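Local coordinates for flavin reductase domain protein (Arthrobacter sp., PDB 2QCK) that probably binds FMN and acts as an oxidoreductase of the flavin reductase family, at residues V29-T34 and W64-N69; G33-F38 and N94-D99. All blocks are in the same frame, centred on the assembly; numbering follows the deposited sequence.

Contact 1 (29-34 with 64-69) and contact 2 (33-38 with 94-99) have centres about 11 Å apart and share Gly33 and Thr34. Both start from the hairpin of strands 22-31 and 34-40, neighbours in the large antiparallel sheet of the flavin reductase-like domain. Contact 1 sets the end of the first strand against helix 64-69; contact 2 sets the second strand against a loop that follows helix 83-88, later in the chain. Tyr36 and Phe38 join the two: Tyr36 packs on Tyr31 and Ala66, Phe38 on Ile67, and Val29 O lies 2.7 Å from Tyr36 N, a probable hydrogen bond. Helix 64-69 and the 94-99 loop, distant in sequence, therefore both pack on the same hairpin of the probable FMN-binding domain.

Contact 1: V29-T34 and W64-N69; sequences VNYNGT and WPAIAN. With PO4 (phosphate ion), chain B.
With chi1 at -171°, Tyr31 swings its ring away from its own backbone N and over the Pro65-Ala66 backbone, while Val29 CG1 sits between its backbone N and carbonyl carbon, facing Ala66. The Tyr31 ring receives the helix backbone over one face: Ala66 CA stands 3.9 Å from the ring centroid and 22° off its normal, a CH-pi contact, and Pro65 O lies over the same face, 3.8 Å from Tyr31 CZ. Tyr31 CE2 also touches Pro65 CB, 4.1 Å away. Ala66 CB touches both Val29 CG1 at 3.3 Å, tighter than usual van der Waals contact, and Tyr31 CB at 3.6 Å. Ile67 CD1 adds a looser apolar touch on Val29 CG1.

The arrangement is a helix packed across the end of a beta-hairpin strand: the axes of 29-31 and 64-69 run 87° to each other, 8.0 Å apart. Immediately beyond, a type I' turn from Tyr31 to Thr34 reverses the chain into strand 34-40, whose Tyr36 also packs on Ala66. Farther round the helix, Trp64 NE1 gives a weak hydrogen bond (2.8 Å) to O3 of a phosphate ion, probably from the crystallisation liquor.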
loop_
_atom_site.group_PDB
_atom_site.type_symbol
_atom_site.label_atom_id
_atom_site.label_comp_id
_atom_site.label_asym_id
_atom_site.label_seq_id
_atom_site.Cartn_x
_atom_site.Cartn_y
_atom_site.Cartn_z
ATOM N N VAL A 29 1.307 -13.847 13.225
ATOM C CA VAL A 29 0.240 -14.806 13.349
ATOM C C VAL A 29 0.762 -15.932 14.202
ATOM O O VAL A 29 1.956 -16.233 14.179
ATOM C CB VAL A 29 -0.238 -15.305 12.001
ATOM C CG1 VAL A 29 0.900 -15.879 11.181
ATOM C CG2 VAL A 29 -1.393 -16.303 12.167
ATOM N N ASN A 30 -0.127 -16.490 14.994
ATOM C CA ASN A 30 0.168 -17.664 15.847
ATOM C C ASN A 30 -0.508 -18.903 15.256
ATOM O O ASN A 30 -1.738 -19.119 15.396
ATOM C CB ASN A 30 -0.350 -17.356 17.252
ATOM C CG ASN A 30 0.054 -18.399 18.274
ATOM O OD1 ASN A 30 0.498 -19.504 17.942
ATOM N ND2 ASN A 30 -0.100 -18.043 19.536
ATOM N N TYR A 31 0.300 -19.713 14.592
ATOM C CA TYR A 31 -0.176 -20.895 13.923
ATOM C C TYR A 31 -0.074 -22.082 14.867
ATOM O O TYR A 31 0.981 -22.694 15.013
ATOM C CB TYR A 31 0.661 -21.144 12.685
ATOM C CG TYR A 31 0.164 -22.214 11.757
ATOM C CD1 TYR A 31 -1.180 -22.597 11.719
ATOM C CD2 TYR A 31 1.044 -22.814 10.877
ATOM C CE1 TYR A 31 -1.603 -23.586 10.851
ATOM C CE2 TYR A 31 0.636 -23.769 10.000
ATOM C CZ TYR A 31 -0.681 -24.164 9.976
ATOM O OH TYR A 31 -1.046 -25.145 9.072
ATOM N N ASN A 32 -1.184 -22.371 15.520
ATOM C CA ASN A 32 -1.289 -23.512 16.386
ATOM C C ASN A 32 -0.133 -23.604 17.326
ATOM O O ASN A 32 0.462 -24.660 17.485
ATOM C CB ASN A 32 -1.454 -24.790 15.548
ATOM C CG ASN A 32 -2.909 -25.175 15.398
ATOM O OD1 ASN A 32 -3.489 -25.035 14.311
ATOM N ND2 ASN A 32 -3.534 -25.602 16.510
ATOM N N GLY A 33 0.200 -22.471 17.938
ATOM C CA GLY A 33 1.211 -22.435 18.972
ATOM C C GLY A 33 2.556 -21.846 18.610
ATOM O O GLY A 33 3.312 -21.505 19.503
ATOM N N THR A 34 2.882 -21.754 17.326
ATOM C CA THR A 34 4.194 -21.259 16.918
ATOM C C THR A 34 3.976 -19.892 16.298
ATOM O O THR A 34 3.113 -19.776 15.474
ATOM C CB THR A 34 4.829 -22.209 15.896
ATOM O OG1 THR A 34 5.116 -23.464 16.517
ATOM C CG2 THR A 34 6.113 -21.654 15.394
ATOM N N TRP A 64 2.874 -18.366 4.816
ATOM C CA TRP A 64 1.582 -18.530 4.101
ATOM C C TRP A 64 0.653 -19.576 4.782
ATOM O O TRP A 64 -0.540 -19.311 4.992
ATOM C CB TRP A 64 1.794 -18.835 2.605
ATOM C CG TRP A 64 0.527 -19.262 1.958
ATOM C CD1 TRP A 64 0.180 -20.529 1.568
ATOM C CD2 TRP A 64 -0.628 -18.446 1.752
ATOM N NE1 TRP A 64 -1.108 -20.535 1.068
ATOM C CE2 TRP A 64 -1.631 -19.271 1.172
ATOM C CE3 TRP A 64 -0.899 -17.091 1.947
ATOM C CZ2 TRP A 64 -2.865 -18.793 0.818
ATOM C CZ3 TRP A 64 -2.151 -16.627 1.607
ATOM C CH2 TRP A 64 -3.115 -17.475 1.046
ATOM N N PRO A 65 1.186 -20.741 5.148
ATOM C CA PRO A 65 0.347 -21.699 5.789
ATOM C C PRO A 65 -0.261 -21.171 7.073
ATOM O O PRO A 65 -1.395 -21.509 7.357
ATOM C CB PRO A 65 1.292 -22.877 6.049
ATOM C CG PRO A 65 2.284 -22.764 4.962
ATOM C CD PRO A 65 2.534 -21.288 4.932
ATOM N N ALA A 66 0.473 -20.356 7.834
ATOM C CA ALA A 66 -0.062 -19.755 9.079
ATOM C C ALA A 66 -1.243 -18.866 8.730
ATOM O O ALA A 66 -2.320 -18.959 9.339
ATOM C CB ALA A 66 1.000 -18.935 9.818
ATOM N N ILE A 67 -1.062 -18.066 7.689
ATOM C CA ILE A 67 -2.114 -17.147 7.229
ATOM C C ILE A 67 -3.335 -17.857 6.608
ATOM O O ILE A 67 -4.500 -17.447 6.821
ATOM C CB ILE A 67 -1.495 -16.097 6.247
ATOM C CG1 ILE A 67 -0.463 -15.214 6.978
ATOM C CG2 ILE A 67 -2.562 -15.182 5.664
ATOM C CD1 ILE A 67 -1.042 -14.166 7.928
ATOM N N ALA A 68 -3.083 -18.855 5.774
ATOM C CA ALA A 68 -4.101 -19.705 5.200
ATOM C C ALA A 68 -4.995 -20.416 6.236
ATOM O O ALA A 68 -6.190 -20.608 6.007
ATOM C CB ALA A 68 -3.449 -20.752 4.288
ATOM N N ASN A 69 -4.404 -20.806 7.362
ATOM C CA ASN A 69 -5.056 -21.633 8.342
ATOM C C ASN A 69 -5.304 -20.993 9.690
ATOM O O ASN A 69 -5.753 -21.660 10.593
ATOM C CB ASN A 69 -4.243 -22.892 8.523
ATOM C CG ASN A 69 -4.150 -23.678 7.251
ATOM O OD1 ASN A 69 -3.062 -23.940 6.726
ATOM N ND2 ASN A 69 -5.292 -24.003 6.711
HETATM P P PO4 B . -3.697 -23.203 0.826
HETATM O O1 PO4 B . -4.908 -23.123 1.725
HETATM O O2 PO4 B . -3.851 -22.261 -0.355
HETATM O O3 PO4 B . -2.542 -22.829 1.713
HETATM O O4 PO4 B . -3.455 -24.604 0.299
#

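Contact 2: G33-F38 and N94-D99; sequences GTPYGF and NRFEGD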
loop_
_atom_site.group_PDB
_atom_site.type_symbol
_atom_site.label_atom_id
_atom_site.label_comp_id
_atom_site.label_asym_id
_atom_site.label_seq_id
_atom_site.Cartn_x
_atom_site.Cartn_y
_atom_site.Cartn_z
ATOM N N GLY A 33 0.200 -22.471 17.938
ATOM C CA GLY A 33 1.211 -22.435 18.972
ATOM C C GLY A 33 2.556 -21.846 18.610
ATOM O O GLY A 33 3.312 -21.505 19.503
ATOM N N THR A 34 2.882 -21.754 17.326
ATOM C CA THR A 34 4.194 -21.259 16.918
ATOM C C THR A 34 3.976 -19.892 16.298
ATOM O O THR A 34 3.113 -19.776 15.474
ATOM C CB THR A 34 4.829 -22.209 15.896
ATOM O OG1 THR A 34 5.116 -23.464 16.517
ATOM C CG2 THR A 34 6.113 -21.654 15.394
ATOM N N PRO A 35 4.721 -18.860 16.731
ATOM C CA PRO A 35 4.583 -17.538 16.142
ATOM C C PRO A 35 5.242 -17.427 14.788
ATOM O O PRO A 35 6.338 -17.931 14.576
ATOM C CB PRO A 35 5.289 -16.618 17.132
ATOM C CG PRO A 35 6.322 -17.469 17.782
ATOM C CD PRO A 35 5.708 -18.863 17.831
ATOM N N TYR A 36 4.551 -16.773 13.877
ATOM C CA TYR A 36 5.077 -16.445 12.571
ATOM C C TYR A 36 4.862 -14.968 12.372
ATOM O O TYR A 36 3.943 -14.401 12.950
ATOM C CB TYR A 36 4.311 -17.173 11.494
ATOM C CG TYR A 36 4.609 -18.628 11.413
ATOM C CD1 TYR A 36 4.037 -19.506 12.292
ATOM C CD2 TYR A 36 5.454 -19.116 10.452
ATOM C CE1 TYR A 36 4.295 -20.845 12.232
ATOM C CE2 TYR A 36 5.716 -20.442 10.368
ATOM C CZ TYR A 36 5.145 -21.305 11.266
ATOM O OH TYR A 36 5.424 -22.652 11.181
ATOM N N GLY A 37 5.674 -14.342 11.521
ATOM C CA GLY A 37 5.456 -12.928 11.205
ATOM C C GLY A 37 6.360 -12.486 10.095
ATOM O O GLY A 37 7.340 -13.141 9.799
ATOM N N PHE A 38 6.042 -11.366 9.466
ATOM C CA PHE A 38 6.834 -10.961 8.332
ATOM C C PHE A 38 6.661 -9.464 8.063
ATOM O O PHE A 38 5.617 -8.894 8.336
ATOM C CB PHE A 38 6.452 -11.827 7.118
ATOM C CG PHE A 38 4.986 -11.834 6.825
ATOM C CD1 PHE A 38 4.110 -12.700 7.512
ATOM C CD2 PHE A 38 4.453 -10.944 5.920
ATOM C CE1 PHE A 38 2.741 -12.695 7.269
ATOM C CE2 PHE A 38 3.086 -10.917 5.686
ATOM C CZ PHE A 38 2.237 -11.832 6.357
ATOM N N ASN A 94 15.594 -16.977 12.585
ATOM C CA ASN A 94 14.433 -17.131 13.463
ATOM C C ASN A 94 13.985 -15.761 13.963
ATOM O O ASN A 94 14.701 -15.079 14.695
ATOM C CB ASN A 94 14.801 -18.018 14.636
ATOM C CG ASN A 94 13.619 -18.366 15.485
ATOM O OD1 ASN A 94 12.657 -17.612 15.587
ATOM N ND2 ASN A 94 13.683 -19.518 16.099
ATOM N N ARG A 95 12.807 -15.341 13.526
ATOM C CA ARG A 95 12.350 -13.980 13.754
ATOM C C ARG A 95 11.911 -13.699 15.188
ATOM O O ARG A 95 11.861 -12.544 15.605
ATOM C CB ARG A 95 11.229 -13.690 12.808
ATOM C CG ARG A 95 11.721 -13.718 11.376
ATOM C CD ARG A 95 10.651 -13.483 10.341
ATOM N NE ARG A 95 11.284 -13.473 9.019
ATOM C CZ ARG A 95 10.659 -13.670 7.858
ATOM N NH1 ARG A 95 9.355 -13.813 7.802
ATOM N NH2 ARG A 95 11.342 -13.654 6.729
ATOM N N PHE A 96 11.588 -14.750 15.932
ATOM C CA PHE A 96 11.061 -14.593 17.286
ATOM C C PHE A 96 12.069 -14.947 18.346
ATOM O O PHE A 96 11.732 -14.943 19.523
ATOM C CB PHE A 96 9.746 -15.389 17.426
ATOM C CG PHE A 96 8.617 -14.769 16.647
ATOM C CD1 PHE A 96 7.832 -13.755 17.220
ATOM C CD2 PHE A 96 8.393 -15.129 15.329
ATOM C CE1 PHE A 96 6.808 -13.142 16.514
ATOM C CE2 PHE A 96 7.392 -14.531 14.618
ATOM C CZ PHE A 96 6.592 -13.528 15.207
ATOM N N GLU A 97 13.310 -15.213 17.941
ATOM C CA GLU A 97 14.406 -15.411 18.898
ATOM C C GLU A 97 14.807 -14.052 19.492
ATOM O O GLU A 97 15.221 -13.167 18.754
ATOM C CB GLU A 97 15.586 -16.045 18.169
ATOM C CG GLU A 97 16.883 -16.132 18.943
ATOM C CD GLU A 97 17.892 -17.021 18.226
ATOM O OE1 GLU A 97 17.954 -16.987 16.971
ATOM O OE2 GLU A 97 18.621 -17.767 18.908
ATOM N N GLY A 98 14.669 -13.902 20.809
ATOM C CA GLY A 98 14.886 -12.632 21.524
ATOM C C GLY A 98 13.665 -12.267 22.354
ATOM O O GLY A 98 12.614 -12.865 22.196
ATOM N N ASP A 99 13.777 -11.254 23.204
ATOM C CA ASP A 99 12.692 -10.840 24.099
ATOM C C ASP A 99 11.856 -9.668 23.564
ATOM O O ASP A 99 11.265 -8.914 24.325
ATOM C CB ASP A 99 13.249 -10.520 25.497
ATOM C CG ASP A 99 14.144 -9.286 25.514
ATOM O OD1 ASP A 99 14.533 -8.807 24.431
ATOM O OD2 ASP A 99 14.427 -8.783 26.608
#
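Pro35 lies over one face of the Phe96 ring: Pro35 CB sits 3.6 Å from the centroid of the Phe96 ring and only 1° off its normal, a CH-pi contact over the ring centre, and Pro35 CG comes 3.7 Å from Phe96 CG. The rim of the same ring meets the strand backbone, with Phe96 CE2 3.4 Å from Tyr36 C and Gly37 N lying at the ring edge in its plane. Gly37 suits this fit, since a CB there would come close to Phe96 CZ. Arg95, extended from CG to NE, reaches Gly37 and donates from NH1 to Gly37 O (2.9 Å, 155° at the hydrogen); the oxygen lies near the guanidinium plane, and the donor in the carbonyl plane.

A loop is thereby fastened to strand 34-40 of the large antiparallel sheet by the face and edge of one aromatic ring and one arginine hydrogen bond. Arg95 and Phe96 are the two central residues of a type I turn from Asn94 to Glu97, and Asn94 OD1 accepts from Phe96 N (3.1 Å), closing an Asx turn. An alanine in place of Phe96 would probably strip Pro35 of its aromatic cover and open a gap beside the Tyr36-Gly37 peptide. Around this shell, Trp101 and Phe89 meet the Phe96 ring edge-to-face, Pro109 touches both Pro35 and Phe96, and Arg91 O takes a hydrogen bond from Arg95 NH2.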